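PDB 2BL8: enterocine A immunity protein, which confers immunity to the antimicrobial activity of enterocin A, a pediocin-like bacteriocin. Local coordinates for residues P47-Y59 with I77-N90. Sequence-based numbering, arbitrary orientation.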
ATOM      1  N   PRO A  47     -10.405  -5.577  -6.593  1.00 28.12           N
ATOM      2  CA  PRO A  47      -9.212  -5.387  -5.762  1.00 26.26           C
ATOM      3  C   PRO A  47      -8.671  -3.962  -5.788  1.00 24.59           C
ATOM      4  O   PRO A  47      -8.002  -3.534  -4.850  1.00 24.38           O
ATOM      5  CB  PRO A  47      -8.221  -6.382  -6.354  1.00 27.89           C
ATOM      6  CG  PRO A  47      -8.576  -6.347  -7.809  1.00 27.98           C
ATOM      7  CD  PRO A  47     -10.087  -6.403  -7.772  1.00 27.95           C
ATOM      8  N   SER A  48      -8.950  -3.229  -6.862  1.00 21.90           N
ATOM      9  CA  SER A  48      -8.456  -1.857  -6.970  1.00 19.22           C
ATOM     10  C   SER A  48      -8.935  -0.972  -5.824  1.00 19.07           C
ATOM     11  O   SER A  48      -8.157  -0.211  -5.257  1.00 18.78           O
ATOM     12  CB  SER A  48      -8.861  -1.244  -8.312  1.00 18.48           C
ATOM     13  OG  SER A  48      -8.208  -1.908  -9.379  1.00 22.69           O
ATOM     14  N   PRO A  49     -10.229  -1.055  -5.471  1.00 18.93           N
ATOM     15  CA  PRO A  49     -10.747  -0.231  -4.374  1.00 18.65           C
ATOM     16  C   PRO A  49     -10.053  -0.548  -3.048  1.00 18.18           C
ATOM     17  O   PRO A  49      -9.716   0.353  -2.272  1.00 18.47           O
ATOM     18  CB  PRO A  49     -12.231  -0.592  -4.346  1.00 21.27           C
ATOM     19  CG  PRO A  49     -12.522  -0.921  -5.775  1.00 21.70           C
ATOM     20  CD  PRO A  49     -11.327  -1.753  -6.163  1.00 21.55           C
ATOM     21  N   LEU A  50      -9.839  -1.835  -2.798  1.00 16.81           N
ATOM     22  CA  LEU A  50      -9.197  -2.274  -1.568  1.00 16.62           C
ATOM     23  C   LEU A  50      -7.760  -1.776  -1.535  1.00 16.58           C
ATOM     24  O   LEU A  50      -7.289  -1.276  -0.515  1.00 16.58           O
ATOM     25  CB  LEU A  50      -9.213  -3.800  -1.472  1.00 17.61           C
ATOM     26  CG  LEU A  50      -8.618  -4.379  -0.189  1.00 18.31           C
ATOM     27  CD1 LEU A  50      -9.423  -3.885   1.003  1.00 19.64           C
ATOM     28  CD2 LEU A  50      -8.624  -5.894  -0.258  1.00 21.42           C
ATOM     29  N   ILE A  51      -7.075  -1.918  -2.661  1.00 16.22           N
ATOM     30  CA  ILE A  51      -5.693  -1.477  -2.769  1.00 15.64           C
ATOM     31  C   ILE A  51      -5.583   0.016  -2.483  1.00 14.00           C
ATOM     32  O   ILE A  51      -4.707   0.444  -1.731  1.00 15.17           O
ATOM     33  CB  ILE A  51      -5.136  -1.768  -4.177  1.00 17.66           C
ATOM     34  CG1 ILE A  51      -4.993  -3.281  -4.365  1.00 18.98           C
ATOM     35  CG2 ILE A  51      -3.796  -1.061  -4.380  1.00 18.56           C
ATOM     36  CD1 ILE A  51      -4.604  -3.686  -5.761  1.00 21.72           C
ATOM     37  N   ASN A  52      -6.471   0.813  -3.069  1.00 14.75           N
ATOM     38  CA  ASN A  52      -6.404   2.251  -2.848  1.00 14.94           C
ATOM     39  C   ASN A  52      -6.673   2.622  -1.396  1.00 16.11           C
ATOM     40  O   ASN A  52      -6.033   3.525  -0.853  1.00 16.00           O
ATOM     41  CB  ASN A  52      -7.375   2.992  -3.760  1.00 16.19           C
ATOM     42  CG  ASN A  52      -7.037   4.460  -3.864  1.00 18.51           C
ATOM     43  OD1 ASN A  52      -5.973   4.817  -4.361  1.00 18.95           O
ATOM     44  ND2 ASN A  52      -7.923   5.315  -3.373  1.00 21.65           N
ATOM     45  N   ARG A  53      -7.619   1.934  -0.762  1.00 16.54           N
ATOM     46  CA  ARG A  53      -7.917   2.202   0.638  1.00 16.93           C
ATOM     47  C   ARG A  53      -6.671   1.904   1.469  1.00 15.46           C
ATOM     48  O   ARG A  53      -6.364   2.611   2.433  1.00 16.11           O
ATOM     49  CB  ARG A  53      -9.078   1.324   1.121  1.00 21.98           C
ATOM     50  CG  ARG A  53     -10.425   1.690   0.518  1.00 27.66           C
ATOM     51  CD  ARG A  53     -11.541   0.752   0.984  1.00 30.83           C
ATOM     52  NE  ARG A  53     -11.670   0.692   2.439  1.00 35.29           N
ATOM     53  CZ  ARG A  53     -10.979  -0.128   3.225  1.00 36.87           C
ATOM     54  NH1 ARG A  53     -10.099  -0.975   2.705  1.00 38.85           N
ATOM     55  NH2 ARG A  53     -11.168  -0.105   4.538  1.00 37.62           N
ATOM     56  N   LEU A  54      -5.958   0.853   1.087  1.00 14.45           N
ATOM     57  CA  LEU A  54      -4.750   0.457   1.795  1.00 13.25           C
ATOM     58  C   LEU A  54      -3.667   1.515   1.659  1.00 13.61           C
ATOM     59  O   LEU A  54      -3.027   1.887   2.645  1.00 14.58           O
ATOM     60  CB  LEU A  54      -4.230  -0.881   1.261  1.00 14.31           C
ATOM     61  CG  LEU A  54      -2.839  -1.283   1.766  1.00 14.38           C
ATOM     62  CD1 LEU A  54      -2.836  -1.383   3.287  1.00 15.04           C
ATOM     63  CD2 LEU A  54      -2.438  -2.605   1.143  1.00 13.45           C
ATOM     64  N   VAL A  55      -3.465   2.009   0.443  1.00 13.12           N
ATOM     65  CA  VAL A  55      -2.437   3.024   0.219  1.00 13.73           C
ATOM     66  C   VAL A  55      -2.779   4.309   0.975  1.00 13.99           C
ATOM     67  O   VAL A  55      -1.904   4.929   1.587  1.00 14.69           O
ATOM     68  CB  VAL A  55      -2.252   3.311  -1.282  1.00 12.96           C
ATOM     69  CG1 VAL A  55      -1.223   4.417  -1.476  1.00 14.62           C
ATOM     70  CG2 VAL A  55      -1.785   2.044  -1.992  1.00 15.43           C
ATOM     71  N   ASN A  56      -4.049   4.705   0.946  1.00 13.67           N
ATOM     72  CA  ASN A  56      -4.492   5.898   1.678  1.00 14.32           C
ATOM     73  C   ASN A  56      -4.075   5.742   3.145  1.00 13.94           C
ATOM     74  O   ASN A  56      -3.522   6.657   3.760  1.00 14.47           O
ATOM     75  CB  ASN A  56      -6.018   6.023   1.667  1.00 14.25           C
ATOM     76  CG  ASN A  56      -6.583   6.511   0.350  1.00 16.10           C
ATOM     77  OD1 ASN A  56      -7.800   6.473   0.155  1.00 16.44           O
ATOM     78  ND2 ASN A  56      -5.726   6.979  -0.550  1.00 14.84           N
ATOM     79  N   TYR A  57      -4.382   4.577   3.707  1.00 13.33           N
ATOM     80  CA  TYR A  57      -4.066   4.278   5.099  1.00 15.81           C
ATOM     81  C   TYR A  57      -2.566   4.332   5.396  1.00 15.78           C
ATOM     82  O   TYR A  57      -2.140   4.909   6.399  1.00 16.04           O
ATOM     83  CB  TYR A  57      -4.604   2.890   5.466  1.00 16.45           C
ATOM     84  CG  TYR A  57      -4.122   2.387   6.806  1.00 19.64           C
ATOM     85  CD1 TYR A  57      -4.706   2.826   7.994  1.00 21.06           C
ATOM     86  CD2 TYR A  57      -3.047   1.505   6.886  1.00 21.77           C
ATOM     87  CE1 TYR A  57      -4.225   2.396   9.233  1.00 22.89           C
ATOM     88  CE2 TYR A  57      -2.560   1.074   8.111  1.00 22.73           C
ATOM     89  CZ  TYR A  57      -3.150   1.522   9.279  1.00 22.19           C
ATOM     90  OH  TYR A  57      -2.652   1.091  10.489  1.00 25.17           O
ATOM     91  N   LEU A  58      -1.764   3.735   4.522  1.00 14.62           N
ATOM     92  CA  LEU A  58      -0.323   3.709   4.739  1.00 13.55           C
ATOM     93  C   LEU A  58       0.276   5.108   4.850  1.00 14.40           C
ATOM     94  O   LEU A  58       1.052   5.383   5.768  1.00 15.74           O
ATOM     95  CB  LEU A  58       0.368   2.915   3.621  1.00 13.59           C
ATOM     96  CG  LEU A  58       0.046   1.412   3.624  1.00 13.19           C
ATOM     97  CD1 LEU A  58       0.677   0.733   2.415  1.00 14.36           C
ATOM     98  CD2 LEU A  58       0.557   0.778   4.909  1.00 14.71           C
ATOM     99  N   TYR A  59      -0.082   5.996   3.932  1.00 14.59           N
ATOM    100  CA  TYR A  59       0.468   7.347   3.980  1.00 14.94           C
ATOM    101  C   TYR A  59      -0.116   8.170   5.116  1.00 16.55           C
ATOM    102  O   TYR A  59       0.582   8.985   5.718  1.00 17.23           O
ATOM    103  CB  TYR A  59       0.256   8.051   2.640  1.00 14.89           C
ATOM    104  CG  TYR A  59       1.179   7.545   1.561  1.00 16.52           C
ATOM    105  CD1 TYR A  59       2.560   7.751   1.639  1.00 16.18           C
ATOM    106  CD2 TYR A  59       0.680   6.837   0.468  1.00 17.04           C
ATOM    107  CE1 TYR A  59       3.419   7.259   0.648  1.00 17.61           C
ATOM    108  CE2 TYR A  59       1.528   6.343  -0.523  1.00 18.45           C
ATOM    109  CZ  TYR A  59       2.893   6.557  -0.426  1.00 18.47           C
ATOM    110  OH  TYR A  59       3.723   6.071  -1.415  1.00 22.21           O
ATOM    111  N   ILE A  77       5.109   0.187  -2.282  1.00 12.31           N
ATOM    112  CA  ILE A  77       3.801   0.831  -2.173  1.00 13.48           C
ATOM    113  C   ILE A  77       3.417   1.447  -3.518  1.00 13.51           C
ATOM    114  O   ILE A  77       2.261   1.388  -3.930  1.00 13.50           O
ATOM    115  CB  ILE A  77       3.792   1.905  -1.058  1.00 13.46           C
ATOM    116  CG1 ILE A  77       4.054   1.238   0.299  1.00 14.10           C
ATOM    117  CG2 ILE A  77       2.437   2.602  -1.017  1.00 14.35           C
ATOM    118  CD1 ILE A  77       4.266   2.222   1.444  1.00 15.03           C
ATOM    119  N   ARG A  78       4.397   2.021  -4.208  1.00 14.33           N
ATOM    120  CA  ARG A  78       4.161   2.623  -5.521  1.00 16.48           C
ATOM    121  C   ARG A  78       3.686   1.563  -6.513  1.00 15.34           C
ATOM    122  O   ARG A  78       2.732   1.780  -7.264  1.00 14.17           O
ATOM    123  CB  ARG A  78       5.454   3.259  -6.039  1.00 17.55           C
ATOM    124  CG  ARG A  78       5.362   3.850  -7.434  1.00 23.40           C
ATOM    125  CD  ARG A  78       6.723   4.363  -7.890  1.00 27.53           C
ATOM    126  NE  ARG A  78       7.664   3.271  -8.122  1.00 32.84           N
ATOM    127  CZ  ARG A  78       8.982   3.424  -8.224  1.00 34.44           C
ATOM    128  NH1 ARG A  78       9.524   4.630  -8.108  1.00 35.82           N
ATOM    129  NH2 ARG A  78       9.760   2.373  -8.445  1.00 34.70           N
ATOM    130  N   ASN A  79       4.357   0.416  -6.514  1.00 16.37           N
ATOM    131  CA  ASN A  79       4.004  -0.669  -7.416  1.00 16.63           C
ATOM    132  C   ASN A  79       2.610  -1.214  -7.114  1.00 16.30           C
ATOM    133  O   ASN A  79       1.865  -1.561  -8.036  1.00 15.96           O
ATOM    134  CB  ASN A  79       5.056  -1.781  -7.335  1.00 19.90           C
ATOM    135  CG  ASN A  79       6.398  -1.351  -7.909  1.00 24.31           C
ATOM    136  OD1 ASN A  79       7.381  -2.089  -7.843  1.00 28.42           O
ATOM    137  ND2 ASN A  79       6.439  -0.152  -8.484  1.00 27.02           N
ATOM    138  N   LEU A  80       2.245  -1.270  -5.835  1.00 15.05           N
ATOM    139  CA  LEU A  80       0.924  -1.763  -5.457  1.00 16.55           C
ATOM    140  C   LEU A  80      -0.164  -0.866  -6.051  1.00 16.04           C
ATOM    141  O   LEU A  80      -1.143  -1.348  -6.619  1.00 14.47           O
ATOM    142  CB  LEU A  80       0.786  -1.824  -3.931  1.00 18.00           C
ATOM    143  CG  LEU A  80      -0.501  -2.481  -3.418  1.00 19.66           C
ATOM    144  CD1 LEU A  80      -0.589  -3.916  -3.916  1.00 21.98           C
ATOM    145  CD2 LEU A  80      -0.525  -2.440  -1.899  1.00 24.23           C
ATOM    146  N   SER A  81       0.010   0.444  -5.933  1.00 15.89           N
ATOM    147  CA  SER A  81      -0.975   1.352  -6.487  1.00 15.93           C
ATOM    148  C   SER A  81      -1.035   1.222  -8.008  1.00 15.84           C
ATOM    149  O   SER A  81      -2.110   1.334  -8.604  1.00 15.98           O
ATOM    150  CB  SER A  81      -0.648   2.792  -6.114  1.00 18.00           C
ATOM    151  OG  SER A  81      -1.668   3.646  -6.587  1.00 18.91           O
ATOM    152  N   GLU A  82       0.114   0.994  -8.638  1.00 14.13           N
ATOM    153  CA  GLU A  82       0.146   0.852 -10.094  1.00 15.93           C
ATOM    154  C   GLU A  82      -0.722  -0.328 -10.523  1.00 15.39           C
ATOM    155  O   GLU A  82      -1.410  -0.268 -11.549  1.00 15.41           O
ATOM    156  CB  GLU A  82       1.583   0.657 -10.584  1.00 18.31           C
ATOM    157  CG  GLU A  82       2.481   1.852 -10.313  1.00 27.28           C
ATOM    158  CD  GLU A  82       3.888   1.667 -10.848  1.00 30.67           C
ATOM    159  OE1 GLU A  82       4.518   0.637 -10.530  1.00 35.33           O
ATOM    160  OE2 GLU A  82       4.366   2.555 -11.582  1.00 35.54           O
ATOM    161  N   ILE A  83      -0.694  -1.398  -9.736  1.00 14.06           N
ATOM    162  CA  ILE A  83      -1.509  -2.572 -10.035  1.00 15.93           C
ATOM    163  C   ILE A  83      -2.981  -2.208  -9.910  1.00 16.78           C
ATOM    164  O   ILE A  83      -3.803  -2.618 -10.730  1.00 17.69           O
ATOM    165  CB  ILE A  83      -1.190  -3.730  -9.066  1.00 17.30           C
ATOM    166  CG1 ILE A  83       0.215  -4.260  -9.351  1.00 17.47           C
ATOM    167  CG2 ILE A  83      -2.237  -4.836  -9.202  1.00 18.95           C
ATOM    168  CD1 ILE A  83       0.657  -5.363  -8.412  1.00 21.87           C
ATOM    169  N   GLY A  84      -3.306  -1.436  -8.880  1.00 16.89           N
ATOM    170  CA  GLY A  84      -4.679  -1.028  -8.663  1.00 17.45           C
ATOM    171  C   GLY A  84      -5.158  -0.079  -9.740  1.00 18.11           C
ATOM    172  O   GLY A  84      -6.340  -0.055 -10.080  1.00 22.18           O
ATOM    173  N   ARG A  85      -4.232   0.703 -10.283  1.00 15.72           N
ATOM    174  CA  ARG A  85      -4.560   1.669 -11.320  1.00 15.14           C
ATOM    175  C   ARG A  85      -3.954   1.300 -12.658  1.00 16.44           C
ATOM    176  O   ARG A  85      -3.014   1.946 -13.132  1.00 16.95           O
ATOM    177  CB  ARG A  85      -4.097   3.063 -10.895  1.00 13.71           C
ATOM    178  CG  ARG A  85      -4.871   3.588  -9.698  1.00 13.29           C
ATOM    179  CD  ARG A  85      -4.465   5.003  -9.302  1.00 13.34           C
ATOM    180  NE  ARG A  85      -5.127   5.388  -8.057  1.00 15.12           N
ATOM    181  CZ  ARG A  85      -5.072   6.597  -7.510  1.00 14.31           C
ATOM    182  NH1 ARG A  85      -4.380   7.566  -8.098  1.00 13.38           N
ATOM    183  NH2 ARG A  85      -5.713   6.832  -6.370  1.00 16.21           N
ATOM    184  N   THR A  86      -4.493   0.234 -13.244  1.00 18.08           N
ATOM    185  CA  THR A  86      -4.059  -0.250 -14.547  1.00 18.76           C
ATOM    186  C   THR A  86      -5.221   0.026 -15.493  1.00 17.63           C
ATOM    187  O   THR A  86      -6.372  -0.281 -15.183  1.00 17.04           O
ATOM    188  CB  THR A  86      -3.765  -1.761 -14.522  1.00 20.07           C
ATOM    189  OG1 THR A  86      -2.750  -2.036 -13.544  1.00 22.62           O
ATOM    190  CG2 THR A  86      -3.264  -2.223 -15.884  1.00 22.18           C
ATOM    191  N   ALA A  87      -4.906   0.599 -16.647  1.00 18.20           N
ATOM    192  CA  ALA A  87      -5.915   0.977 -17.632  1.00 20.49           C
ATOM    193  C   ALA A  87      -7.026  -0.026 -17.946  1.00 22.23           C
ATOM    194  O   ALA A  87      -6.769  -1.154 -18.378  1.00 22.94           O
ATOM    195  CB  ALA A  87      -5.231   1.401 -18.924  1.00 23.20           C
ATOM    196  N   GLY A  88      -8.261   0.413 -17.719  1.00 22.64           N
ATOM    197  CA  GLY A  88      -9.439  -0.388 -18.018  1.00 24.54           C
ATOM    198  C   GLY A  88      -9.797  -1.598 -17.178  1.00 27.49           C
ATOM    199  O   GLY A  88     -10.748  -2.303 -17.514  1.00 28.90           O
ATOM    200  N   ILE A  89      -9.074  -1.846 -16.090  1.00 28.63           N
ATOM    201  CA  ILE A  89      -9.362  -3.009 -15.256  1.00 30.03           C
ATOM    202  C   ILE A  89     -10.488  -2.811 -14.242  1.00 29.83           C
ATOM    203  O   ILE A  89     -11.366  -3.664 -14.108  1.00 31.82           O
ATOM    204  CB  ILE A  89      -8.101  -3.480 -14.501  1.00 30.85           C
ATOM    205  CG1 ILE A  89      -7.019  -3.887 -15.504  1.00 32.02           C
ATOM    206  CG2 ILE A  89      -8.442  -4.657 -13.596  1.00 32.59           C
ATOM    207  CD1 ILE A  89      -5.736  -4.378 -14.865  1.00 33.64           C
ATOM    208  N   ASN A  90     -10.464  -1.689 -13.533  1.00 28.71           N
ATOM    209  CA  ASN A  90     -11.478  -1.405 -12.522  1.00 26.60           C
ATOM    210  C   ASN A  90     -12.213  -0.104 -12.837  1.00 25.62           C
ATOM    211  O   ASN A  90     -12.689   0.101 -13.956  1.00 24.39           O
ATOM    212  CB  ASN A  90     -10.799  -1.339 -11.143  1.00 28.64           C
ATOM    213  CG  ASN A  90     -11.713  -0.811 -10.048  1.00 32.63           C
ATOM    214  OD1 ASN A  90     -11.696   0.384  -9.730  1.00 29.62           O
ATOM    215  ND2 ASN A  90     -12.519  -1.695  -9.467  1.00 34.78           N
TER
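I51 of helix 48-64 is a knob seated among L80, S81, I83 and G84 of helix 71-84, where the last two helices of the antiparallel four-helix bundle run side by side (segments 48-59 and 77-84 make an angle of 151°, their axes 8.9 Å apart at closest approach). Its two branches divide the work: CG2, anti to the backbone N, lies 3.7 Å from L80 CG, while the extended CG1 arm carries CD1 to 3.9 Å from G84 CA. The lack of a side chain at G84 lets the backbones close in, and the CA atoms of S48 and G84 are 4.2 Å apart. The buried seam continues through L54 CD2, which meets L80 CD2 at 3.6 Å with the two leucines crossing at about a right angle, and reaches I77, whose CG2 meets V55 CG1 and the hydroxyl end of Y59 while CD1 meets L58 CD1. Helix 5-17 packs on this seam through I8 and L12, and V30 of helix 25-38 reaches L54.

The solvent side is looser and more polar. P49 and the exposed N90 meet from opposite directions, and N52 OD1 accepts a bent hydrogen bond from R85 NH2 (2.9 Å, N-H...O angle 137°), the donor standing above the carbonyl plane. A95 O of the C-terminal tail accepts from R85 NH1, giving the guanidinium a second partner, and Y97 lies against both residues. By contrast, at the buried end of helix 71-84, S48 OG donates in the carbonyl plane to a lone pair of G84 O, 2.7 Å away.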